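Local atomic coordinates of zinc finger (CCCH type) motif-containing protein (Toxoplasma gondii, PDB entry 7NG2), a protein that probably reads N6-methyladenosine in mRNA through its YTH domain, linking recognition of this mark to polyadenylation. Residues L124-S129 / T133-A138; G66-F71 / S141-W146; S47-F50 / H55-L58. All coordinates share one frame; numbering follows the deposited sequence.

Contact 1. Residues L124-S129 / T133-A138; sequences LPLRKS and TEVPPA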
ATOM      1  N   LEU A 124      15.827  -1.336  10.163  1.00 35.62           N
ATOM      2  CA  LEU A 124      15.722  -2.708   9.703  1.00 34.74           C
ATOM      3  C   LEU A 124      15.690  -2.745   8.178  1.00 33.85           C
ATOM      4  O   LEU A 124      15.279  -1.772   7.536  1.00 32.05           O
ATOM      5  CB  LEU A 124      14.444  -3.340  10.243  1.00 35.32           C
ATOM      6  CG  LEU A 124      14.492  -3.805  11.697  1.00 37.53           C
ATOM      7  CD1 LEU A 124      13.106  -4.222  12.163  1.00 39.86           C
ATOM      8  CD2 LEU A 124      15.485  -4.945  11.864  1.00 42.44           C
ATOM      9  N   PRO A 125      16.124  -3.853   7.578  1.00 31.16           N
ATOM     10  CA  PRO A 125      16.034  -3.980   6.122  1.00 28.92           C
ATOM     11  C   PRO A 125      14.589  -3.864   5.667  1.00 25.90           C
ATOM     12  O   PRO A 125      13.661  -4.255   6.375  1.00 24.60           O
ATOM     13  CB  PRO A 125      16.584  -5.387   5.849  1.00 32.70           C
ATOM     14  CG  PRO A 125      17.395  -5.725   7.055  1.00 35.58           C
ATOM     15  CD  PRO A 125      16.718  -5.048   8.202  1.00 34.69           C
ATOM     16  N   LEU A 126      14.414  -3.306   4.470  1.00 24.85           N
ATOM     17  CA  LEU A 126      13.085  -3.150   3.892  1.00 23.18           C
ATOM     18  C   LEU A 126      12.332  -4.472   3.862  1.00 21.88           C
ATOM     19  O   LEU A 126      11.112  -4.506   4.067  1.00 20.64           O
ATOM     20  CB  LEU A 126      13.254  -2.630   2.471  1.00 28.87           C
ATOM     21  CG  LEU A 126      12.151  -1.811   1.831  1.00 28.97           C
ATOM     22  CD1 LEU A 126      11.624  -0.729   2.770  1.00 26.85           C
ATOM     23  CD2 LEU A 126      12.722  -1.205   0.574  1.00 28.20           C
ATOM     24  N   ARG A 127      13.043  -5.577   3.638  1.00 20.76           N
ATOM     25  CA  ARG A 127      12.386  -6.875   3.574  1.00 22.38           C
ATOM     26  C   ARG A 127      11.716  -7.256   4.888  1.00 20.65           C
ATOM     27  O   ARG A 127      10.798  -8.080   4.883  1.00 21.77           O
ATOM     28  CB  ARG A 127      13.388  -7.959   3.152  1.00 24.22           C
ATOM     29  CG  ARG A 127      14.412  -8.312   4.228  1.00 27.16           C
ATOM     30  CD  ARG A 127      15.251  -9.547   3.873  1.00 28.65           C
ATOM     31  NE  ARG A 127      16.301  -9.775   4.867  1.00 31.48           N
ATOM     32  CZ  ARG A 127      17.454  -9.115   4.899  1.00 31.71           C
ATOM     33  NH1 ARG A 127      17.721  -8.195   3.981  1.00 33.89           N
ATOM     34  NH2 ARG A 127      18.346  -9.371   5.847  1.00 36.18           N
ATOM     35  N   LYS A 128      12.145  -6.687   6.010  1.00 20.12           N
ATOM     36  CA  LYS A 128      11.549  -7.025   7.293  1.00 21.94           C
ATOM     37  C   LYS A 128      10.350  -6.148   7.634  1.00 19.85           C
ATOM     38  O   LYS A 128       9.837  -6.228   8.753  1.00 23.14           O
ATOM     39  CB  LYS A 128      12.598  -7.011   8.409  1.00 27.39           C
ATOM     40  CG  LYS A 128      13.773  -7.951   8.149  1.00 33.37           C
ATOM     41  CD  LYS A 128      14.308  -8.559   9.438  1.00 42.67           C
ATOM     42  CE  LYS A 128      13.339  -9.583  10.013  1.00 50.21           C
ATOM     43  NZ  LYS A 128      13.484 -10.921   9.369  1.00 52.16           N
ATOM     44  N   SER A 129       9.879  -5.344   6.683  1.00 17.62           N
ATOM     45  CA  SER A 129       8.691  -4.535   6.905  1.00 17.00           C
ATOM     46  C   SER A 129       7.500  -5.417   7.240  1.00 17.09           C
ATOM     47  O   SER A 129       7.262  -6.439   6.596  1.00 19.80           O
ATOM     48  CB  SER A 129       8.360  -3.748   5.638  1.00 18.47           C
ATOM     49  OG  SER A 129       9.425  -2.893   5.274  1.00 21.66           O
ATOM     50  N   THR A 133       3.860  -0.854   8.114  1.00 14.23           N
ATOM     51  CA  THR A 133       5.087  -0.130   8.410  1.00 13.66           C
ATOM     52  C   THR A 133       5.165   1.134   7.557  1.00 13.87           C
ATOM     53  O   THR A 133       5.040   1.074   6.336  1.00 14.58           O
ATOM     54  CB  THR A 133       6.292  -1.021   8.103  1.00 15.18           C
ATOM     55  OG1 THR A 133       6.321  -2.144   8.999  1.00 16.72           O
ATOM     56  CG2 THR A 133       7.591  -0.236   8.244  1.00 17.38           C
ATOM     57  N   GLU A 134       5.417   2.270   8.201  1.00 13.95           N
ATOM     58  CA  GLU A 134       5.573   3.523   7.472  1.00 13.64           C
ATOM     59  C   GLU A 134       7.025   3.722   7.056  1.00 13.88           C
ATOM     60  O   GLU A 134       7.951   3.354   7.782  1.00 15.21           O
ATOM     61  CB  GLU A 134       5.108   4.722   8.309  1.00 14.37           C
ATOM     62  CG  GLU A 134       4.918   5.975   7.468  1.00 13.90           C
ATOM     63  CD  GLU A 134       4.230   7.128   8.175  1.00 13.99           C
ATOM     64  OE1 GLU A 134       3.856   7.011   9.362  1.00 15.12           O
ATOM     65  OE2 GLU A 134       4.082   8.185   7.525  1.00 15.08           O
ATOM     66  N   VAL A 135       7.226   4.230   5.841  0.66 14.23           N
ATOM     67  CA  VAL A 135       8.577   4.598   5.413  0.66 15.92           C
ATOM     68  C   VAL A 135       8.690   6.111   5.284  0.66 15.17           C
ATOM     69  O   VAL A 135       7.701   6.797   5.002  0.66 14.70           O
ATOM     70  CB  VAL A 135       9.024   3.891   4.119  0.66 15.80           C
ATOM     71  CG1 VAL A 135       9.092   2.385   4.309  0.66 16.92           C
ATOM     72  CG2 VAL A 135       8.138   4.280   2.956  0.66 15.54           C
ATOM     73  N   PRO A 136       9.878   6.665   5.483  1.00 15.24           N
ATOM     74  CA  PRO A 136      10.067   8.122   5.360  1.00 15.58           C
ATOM     75  C   PRO A 136       9.785   8.584   3.945  1.00 16.65           C
ATOM     76  O   PRO A 136       9.884   7.800   2.985  1.00 16.65           O
ATOM     77  CB  PRO A 136      11.552   8.320   5.707  1.00 17.52           C
ATOM     78  CG  PRO A 136      11.968   7.075   6.415  1.00 20.04           C
ATOM     79  CD  PRO A 136      11.116   5.971   5.884  1.00 17.59           C
ATOM     80  N   PRO A 137       9.428   9.857   3.766  1.00 16.32           N
ATOM     81  CA  PRO A 137       9.002  10.310   2.436  1.00 17.45           C
ATOM     82  C   PRO A 137      10.087  10.240   1.372  1.00 17.69           C
ATOM     83  O   PRO A 137       9.764   9.947   0.215  1.00 19.60           O
ATOM     84  CB  PRO A 137       8.531  11.750   2.689  1.00 18.17           C
ATOM     85  CG  PRO A 137       9.263  12.177   3.927  1.00 19.71           C
ATOM     86  CD  PRO A 137       9.347  10.932   4.772  1.00 18.85           C
ATOM     87  N   ALA A 138      11.362  10.488   1.708  1.00 19.52           N
ATOM     88  CA  ALA A 138      12.389  10.394   0.673  1.00 21.34           C
ATOM     89  C   ALA A 138      12.491   8.973   0.131  1.00 19.48           C
ATOM     90  O   ALA A 138      12.532   8.765  -1.087  1.00 20.13           O
ATOM     91  CB  ALA A 138      13.743  10.897   1.179  1.00 24.30           C
TER
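In the YTH domain, the turn that delivers the chain to the short edge strand 134-135 brings Ser129 against Thr133 and Leu126 up to Val135. The two sides meet through carbon-rich surfaces, and no hydrogen bond crosses between them. At the tight end of the turn the CB atoms of Ser129 and Thr133 lie 4.2 Å apart. Thr133 OG1 sits beside its own backbone N (chi1 -66°), which brings this atom to 3.9 Å from Ser129 C. That approach is van der Waals only, because the hydroxyl is hydrogen-bonded to Arg130 O, in the loop between the two segments. Ser129 turns its polar end back into its own segment. Its OG donates to Leu126 O at 2.6 Å, and Ser129 N donates to the same oxygen at 3.0 Å. Leu126 O therefore has two donors from one residue. The backbone bonds, from Lys128 N to Pro125 O and from Ser129 N to Leu126 O, close the single turn of 3-10 helix at 126-128; the hydroxyl adds its bond at a C=O...donor angle of 134°, tilted 16° from the carbonyl plane. Farther along, Leu126 CD1 lies 4.3 Å from Val135 CG1, a loose apolar touch made by the branch tips; it is less certain than the rest because Val135 was modelled in two conformers. Val135 also packs on Phe16 and Ile18 of strand 14-21, whose backbone pairs with strand 134-135 at the border of the mixed sheet. Leu126 also packs on Leu113, and Pro136, at the N-cap position, starts helix 137-149.

Contact 2. Residues G66-F71 / S141-W146; sequences GGFQGF and SLLCTW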
ATOM      1  N   GLY A  66       9.203 -11.606  -1.881  1.00 27.78           N
ATOM      2  CA  GLY A  66      10.523 -11.033  -2.050  1.00 31.29           C
ATOM      3  C   GLY A  66      10.564  -9.595  -2.518  1.00 23.29           C
ATOM      4  O   GLY A  66      11.656  -9.093  -2.809  1.00 23.57           O
ATOM      5  N   GLY A  67       9.426  -8.906  -2.599  1.00 18.01           N
ATOM      6  CA  GLY A  67       9.427  -7.544  -3.095  1.00 15.82           C
ATOM      7  C   GLY A  67       8.048  -6.938  -3.167  1.00 15.15           C
ATOM      8  O   GLY A  67       7.152  -7.305  -2.403  1.00 16.09           O
ATOM      9  N   PHE A  68       7.875  -5.991  -4.081  1.00 14.56           N
ATOM     10  CA  PHE A  68       6.628  -5.253  -4.221  1.00 14.55           C
ATOM     11  C   PHE A  68       5.936  -5.643  -5.517  1.00 14.45           C
ATOM     12  O   PHE A  68       6.592  -5.874  -6.540  1.00 17.09           O
ATOM     13  CB  PHE A  68       6.857  -3.735  -4.252  1.00 15.15           C
ATOM     14  CG  PHE A  68       7.380  -3.164  -2.963  1.00 15.04           C
ATOM     15  CD1 PHE A  68       6.570  -3.058  -1.842  1.00 14.81           C
ATOM     16  CD2 PHE A  68       8.686  -2.708  -2.882  1.00 16.33           C
ATOM     17  CE1 PHE A  68       7.061  -2.506  -0.658  1.00 14.84           C
ATOM     18  CE2 PHE A  68       9.176  -2.159  -1.705  1.00 17.60           C
ATOM     19  CZ  PHE A  68       8.370  -2.059  -0.591  1.00 16.66           C
ATOM     20  N   GLN A  69       4.605  -5.666  -5.477  1.00 14.71           N
ATOM     21  CA  GLN A  69       3.784  -5.899  -6.654  1.00 15.40           C
ATOM     22  C   GLN A  69       3.191  -4.615  -7.217  1.00 14.91           C
ATOM     23  O   GLN A  69       2.550  -4.657  -8.273  1.00 15.68           O
ATOM     24  CB  GLN A  69       2.664  -6.909  -6.352  1.00 18.33           C
ATOM     25  CG  GLN A  69       3.148  -8.334  -6.109  1.00 20.45           C
ATOM     26  CD  GLN A  69       3.824  -8.490  -4.764  1.00 19.99           C
ATOM     27  OE1 GLN A  69       3.235  -8.187  -3.732  1.00 19.49           O
ATOM     28  NE2 GLN A  69       5.070  -8.951  -4.772  1.00 22.42           N
ATOM     29  N   GLY A  70       3.405  -3.491  -6.558  1.00 13.82           N
ATOM     30  CA  GLY A  70       2.900  -2.227  -7.039  1.00 13.21           C
ATOM     31  C   GLY A  70       2.524  -1.334  -5.878  1.00 12.55           C
ATOM     32  O   GLY A  70       2.871  -1.580  -4.730  1.00 13.31           O
ATOM     33  N   PHE A  71       1.798  -0.269  -6.206  1.00 12.93           N
ATOM     34  CA  PHE A  71       1.376   0.666  -5.178  1.00 12.90           C
ATOM     35  C   PHE A  71       0.068   1.323  -5.588  1.00 12.01           C
ATOM     36  O   PHE A  71      -0.311   1.327  -6.762  1.00 13.30           O
ATOM     37  CB  PHE A  71       2.457   1.707  -4.819  1.00 13.51           C
ATOM     38  CG  PHE A  71       2.769   2.701  -5.912  1.00 13.82           C
ATOM     39  CD1 PHE A  71       3.735   2.414  -6.862  1.00 15.57           C
ATOM     40  CD2 PHE A  71       2.137   3.937  -5.963  1.00 14.40           C
ATOM     41  CE1 PHE A  71       4.053   3.332  -7.858  1.00 15.64           C
ATOM     42  CE2 PHE A  71       2.451   4.850  -6.949  1.00 16.29           C
ATOM     43  CZ  PHE A  71       3.411   4.548  -7.901  1.00 15.56           C
ATOM     44  N   SER A 141       9.042   8.012  -1.684  0.71 15.28           N
ATOM     45  CA  SER A 141       8.950   8.614  -3.005  0.71 15.45           C
ATOM     46  C   SER A 141       9.819   7.864  -4.008  0.71 14.70           C
ATOM     47  O   SER A 141       9.392   7.600  -5.137  0.71 14.44           O
ATOM     48  CB  SER A 141       9.355  10.087  -2.920  0.71 16.68           C
ATOM     49  OG  SER A 141       9.403  10.676  -4.204  0.71 18.61           O
ATOM     50  N   LEU A 142      11.038   7.501  -3.606  1.00 15.52           N
ATOM     51  CA  LEU A 142      11.932   6.784  -4.505  1.00 15.60           C
ATOM     52  C   LEU A 142      11.421   5.382  -4.818  1.00 13.13           C
ATOM     53  O   LEU A 142      11.507   4.936  -5.965  1.00 13.61           O
ATOM     54  CB  LEU A 142      13.337   6.744  -3.911  1.00 16.69           C
ATOM     55  CG  LEU A 142      14.103   8.057  -4.123  1.00 19.90           C
ATOM     56  CD1 LEU A 142      15.429   8.032  -3.397  1.00 24.75           C
ATOM     57  CD2 LEU A 142      14.295   8.306  -5.608  1.00 22.87           C
ATOM     58  N   LEU A 143      10.861   4.683  -3.825  1.00 13.47           N
ATOM     59  CA  LEU A 143      10.299   3.365  -4.104  1.00 14.04           C
ATOM     60  C   LEU A 143       9.183   3.459  -5.129  1.00 12.78           C
ATOM     61  O   LEU A 143       9.104   2.654  -6.063  1.00 13.55           O
ATOM     62  CB  LEU A 143       9.780   2.720  -2.819  1.00 13.86           C
ATOM     63  CG  LEU A 143      10.830   2.336  -1.772  1.00 15.62           C
ATOM     64  CD1 LEU A 143      10.145   1.840  -0.513  1.00 15.59           C
ATOM     65  CD2 LEU A 143      11.773   1.277  -2.302  1.00 17.56           C
ATOM     66  N   CYS A 144       8.343   4.482  -5.013  1.00 13.29           N
ATOM     67  CA  CYS A 144       7.248   4.636  -5.961  1.00 14.19           C
ATOM     68  C   CYS A 144       7.785   5.047  -7.337  1.00 13.16           C
ATOM     69  O   CYS A 144       7.317   4.549  -8.365  1.00 15.07           O
ATOM     70  CB  CYS A 144       6.256   5.657  -5.404  1.00 15.13           C
ATOM     71  SG  CYS A 144       5.271   4.992  -4.041  1.00 16.22           S
ATOM     72  N   THR A 145       8.814   5.907  -7.372  1.00 13.82           N
ATOM     73  CA  THR A 145       9.451   6.259  -8.646  1.00 14.60           C
ATOM     74  C   THR A 145      10.055   5.033  -9.319  1.00 13.44           C
ATOM     75  O   THR A 145       9.822   4.778 -10.508  1.00 14.18           O
ATOM     76  CB  THR A 145      10.521   7.331  -8.429  1.00 16.00           C
ATOM     77  OG1 THR A 145       9.891   8.541  -8.000  1.00 16.92           O
ATOM     78  CG2 THR A 145      11.297   7.586  -9.734  1.00 16.82           C
ATOM     79  N   TRP A 146      10.826   4.247  -8.565  1.00 13.80           N
ATOM     80  CA  TRP A 146      11.463   3.070  -9.148  1.00 14.15           C
ATOM     81  C   TRP A 146      10.428   2.050  -9.624  1.00 13.38           C
ATOM     82  O   TRP A 146      10.593   1.444 -10.690  1.00 16.02           O
ATOM     83  CB  TRP A 146      12.454   2.454  -8.164  1.00 14.50           C
ATOM     84  CG  TRP A 146      13.638   3.340  -7.923  1.00 14.32           C
ATOM     85  CD1 TRP A 146      14.260   4.162  -8.836  1.00 15.43           C
ATOM     86  CD2 TRP A 146      14.353   3.502  -6.692  1.00 15.44           C
ATOM     87  NE1 TRP A 146      15.314   4.818  -8.242  1.00 17.40           N
ATOM     88  CE2 TRP A 146      15.390   4.432  -6.928  1.00 16.76           C
ATOM     89  CE3 TRP A 146      14.213   2.958  -5.409  1.00 16.15           C
ATOM     90  CZ2 TRP A 146      16.283   4.820  -5.934  1.00 18.80           C
ATOM     91  CZ3 TRP A 146      15.105   3.348  -4.422  1.00 18.58           C
ATOM     92  CH2 TRP A 146      16.123   4.272  -4.689  1.00 20.13           C
TER
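Cys144 O is hydrogen-bonded to Ser148 OG within helix 137-149, and from strand 67-74 Phe71 CE1 packs against the same oxygen at 3.5 Å. The ring of Phe71 is laid against this stretch of helix rather than pointing into it. Cys144 SG stands over one face, 3.9 Å from the ring centroid and only 12° off the normal, a sulfur-aromatic contact placed almost at the middle of the ring. Cys144 CB follows it over the same ring, 4.0 Å from the centroid and 15° off the normal, as a CH-pi contact. The whole CB-SG bond thus lies across the Phe71 face, with SG nearer the CG and CD2 side and CB nearer CZ and CE1. Two torsions bring the ring face and the sulfur together: Phe71 CG stands between its backbone N and carbonyl carbon (chi1 68°), while Cys144 SG is anti to its own carbonyl carbon. A second aromatic, Phe68, comes from the same face of the strand. Its CE2 meets Leu143 CD1 at 4.3 Å, obliquely to the ring, and Phe68 also makes a T-shaped (edge-to-face) contact with Phe110. Leu59 of the adjoining strand 55-62 touches Phe68, Leu143 and Cys144 alike, and Met147 of the helix touches both phenylalanines. No hydrogen bond joins the strand segment to the helix segment. Between the two the joining is non-polar, resting on dispersion and probably on a weak electrostatic attraction between the sulfur and the pi cloud.

Contact 3. Residues S47-F50 / H55-L58; sequences SNAF and HVLL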
ATOM      1  N   SER A  47      -6.439   5.799   8.688  1.00 14.60           N
ATOM      2  CA  SER A  47      -7.509   6.790   8.697  1.00 15.34           C
ATOM      3  C   SER A  47      -6.982   8.159   9.085  1.00 15.22           C
ATOM      4  O   SER A  47      -7.340   9.169   8.468  1.00 15.63           O
ATOM      5  CB  SER A  47      -8.609   6.370   9.668  1.00 16.04           C
ATOM      6  OG  SER A  47      -9.240   5.184   9.243  1.00 18.59           O
ATOM      7  N   ASN A  48      -6.166   8.217  10.137  1.00 15.78           N
ATOM      8  CA  ASN A  48      -5.613   9.496  10.571  1.00 15.87           C
ATOM      9  C   ASN A  48      -4.676  10.085   9.532  1.00 16.94           C
ATOM     10  O   ASN A  48      -4.617  11.307   9.380  1.00 19.03           O
ATOM     11  CB  ASN A  48      -4.936   9.349  11.935  1.00 17.19           C
ATOM     12  CG  ASN A  48      -5.939   9.116  13.037  1.00 17.23           C
ATOM     13  OD1 ASN A  48      -7.124   9.361  12.850  1.00 19.85           O
ATOM     14  ND2 ASN A  48      -5.479   8.647  14.184  1.00 19.50           N
ATOM     15  N   ALA A  49      -3.956   9.234   8.801  1.00 14.88           N
ATOM     16  CA  ALA A  49      -3.140   9.717   7.694  1.00 14.58           C
ATOM     17  C   ALA A  49      -4.012  10.235   6.552  1.00 14.74           C
ATOM     18  O   ALA A  49      -3.720  11.278   5.962  1.00 14.80           O
ATOM     19  CB  ALA A  49      -2.210   8.600   7.216  1.00 14.58           C
ATOM     20  N   PHE A  50      -5.095   9.521   6.239  1.00 13.66           N
ATOM     21  CA  PHE A  50      -5.943   9.878   5.100  1.00 13.87           C
ATOM     22  C   PHE A  50      -6.552  11.266   5.255  1.00 14.39           C
ATOM     23  O   PHE A  50      -6.627  12.034   4.289  1.00 15.26           O
ATOM     24  CB  PHE A  50      -7.058   8.842   4.921  1.00 15.04           C
ATOM     25  CG  PHE A  50      -8.006   9.167   3.796  1.00 14.81           C
ATOM     26  CD1 PHE A  50      -7.652   8.930   2.480  1.00 15.33           C
ATOM     27  CD2 PHE A  50      -9.238   9.749   4.055  1.00 16.41           C
ATOM     28  CE1 PHE A  50      -8.517   9.241   1.446  1.00 16.39           C
ATOM     29  CE2 PHE A  50     -10.103  10.065   3.027  1.00 17.48           C
ATOM     30  CZ  PHE A  50      -9.752   9.815   1.725  1.00 17.27           C
ATOM     31  N   HIS A  55      -1.898  12.824  -0.009  1.00 12.95           N
ATOM     32  CA  HIS A  55      -1.879  11.483  -0.598  1.00 13.14           C
ATOM     33  C   HIS A  55      -1.334  10.473   0.390  1.00 13.14           C
ATOM     34  O   HIS A  55      -0.236  10.661   0.924  1.00 14.56           O
ATOM     35  CB  HIS A  55      -0.980  11.422  -1.832  1.00 13.47           C
ATOM     36  CG  HIS A  55      -1.358  12.386  -2.905  1.00 13.50           C
ATOM     37  ND1 HIS A  55      -2.523  12.270  -3.626  1.00 14.21           N
ATOM     38  CD2 HIS A  55      -0.717  13.474  -3.390  1.00 15.38           C
ATOM     39  CE1 HIS A  55      -2.592  13.253  -4.505  1.00 14.95           C
ATOM     40  NE2 HIS A  55      -1.503  13.995  -4.386  1.00 16.15           N
ATOM     41  N   VAL A  56      -2.086   9.395   0.603  1.00 12.52           N
ATOM     42  CA  VAL A  56      -1.607   8.238   1.351  1.00 12.35           C
ATOM     43  C   VAL A  56      -1.341   7.115   0.360  1.00 12.21           C
ATOM     44  O   VAL A  56      -2.265   6.626  -0.302  1.00 12.96           O
ATOM     45  CB  VAL A  56      -2.611   7.815   2.434  1.00 13.41           C
ATOM     46  CG1 VAL A  56      -2.177   6.517   3.081  1.00 14.23           C
ATOM     47  CG2 VAL A  56      -2.756   8.921   3.470  1.00 14.66           C
ATOM     48  N   LEU A  57      -0.074   6.709   0.255  1.00 12.49           N
ATOM     49  CA  LEU A  57       0.356   5.676  -0.675  1.00 12.46           C
ATOM     50  C   LEU A  57       0.562   4.359   0.057  1.00 12.36           C
ATOM     51  O   LEU A  57       1.107   4.330   1.168  1.00 13.19           O
ATOM     52  CB  LEU A  57       1.657   6.076  -1.376  1.00 14.15           C
ATOM     53  CG  LEU A  57       1.606   7.225  -2.390  1.00 17.37           C
ATOM     54  CD1 LEU A  57       0.429   7.083  -3.347  1.00 20.61           C
ATOM     55  CD2 LEU A  57       1.601   8.592  -1.728  1.00 18.97           C
ATOM     56  N   LEU A  58       0.066   3.292  -0.560  1.00 13.20           N
ATOM     57  CA  LEU A  58       0.139   1.937  -0.031  1.00 12.60           C
ATOM     58  C   LEU A  58       1.000   1.120  -0.980  1.00 12.10           C
ATOM     59  O   LEU A  58       0.689   1.015  -2.166  1.00 13.09           O
ATOM     60  CB  LEU A  58      -1.263   1.342   0.067  1.00 13.27           C
ATOM     61  CG  LEU A  58      -2.255   2.223   0.827  1.00 16.20           C
ATOM     62  CD1 LEU A  58      -3.615   1.586   0.735  1.00 19.38           C
ATOM     63  CD2 LEU A  58      -1.867   2.424   2.286  1.00 17.12           C
TER
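Val56 opposite Ala49 and Phe50 closes a helix-turn-strand unit of the YTH domain, in which helix 40-52 runs through a short turn into strand 55-62 and folds back over the sheet. At the start of the strand, the CB of His55 is directed away from the helix, and its ND1 is hydrogen-bonded to Arg73 NE of the neighbouring strand 67-74. Val56, next in line, turns toward the helix and carries the contact. With CG1 anti to the backbone N (chi1 173°), CG2 is left beside that N and enters the helix surface, 3.8 Å from Ala49 CB and 3.7 Å from Phe50 N. Phe17 of strand 14-21 and Met74 of strand 67-74 touch Val56 as well. Leu57 then faces the other side of the sheet, where it meets Phe16, and Leu58 returns to the side of Val56 and packs on Phe98 and Val100. Between the two segments, then, one methyl of Val56 meets Ala49 CB and the helix backbone. That methyl, Val56 CG2, also lies 3.6 Å from Ala49 O, an oxygen hydrogen-bonded to Thr53 OG1 in the turn.

The three contacts join two helices and the turn before edge strand 134-135 to one mixed sheet in the YTH domain. Contact 3 comes first along the chain and closes before contact 2 opens; contact 1 falls within the long span between the two halves of contact 2. Contacts 1 and 2 have centres about 11 Å apart, share helix 137-149 and touch where Leu126 CD2 meets Leu143 CD2 at 3.9 Å. Contact 3 is about 16 Å from either, centre to centre. It touches contact 2 across adjacent strands, Phe71 CB lying 3.3 Å from Leu58 O. Helices 40-52 and 137-149 thereby cover opposite faces of strand 55-62.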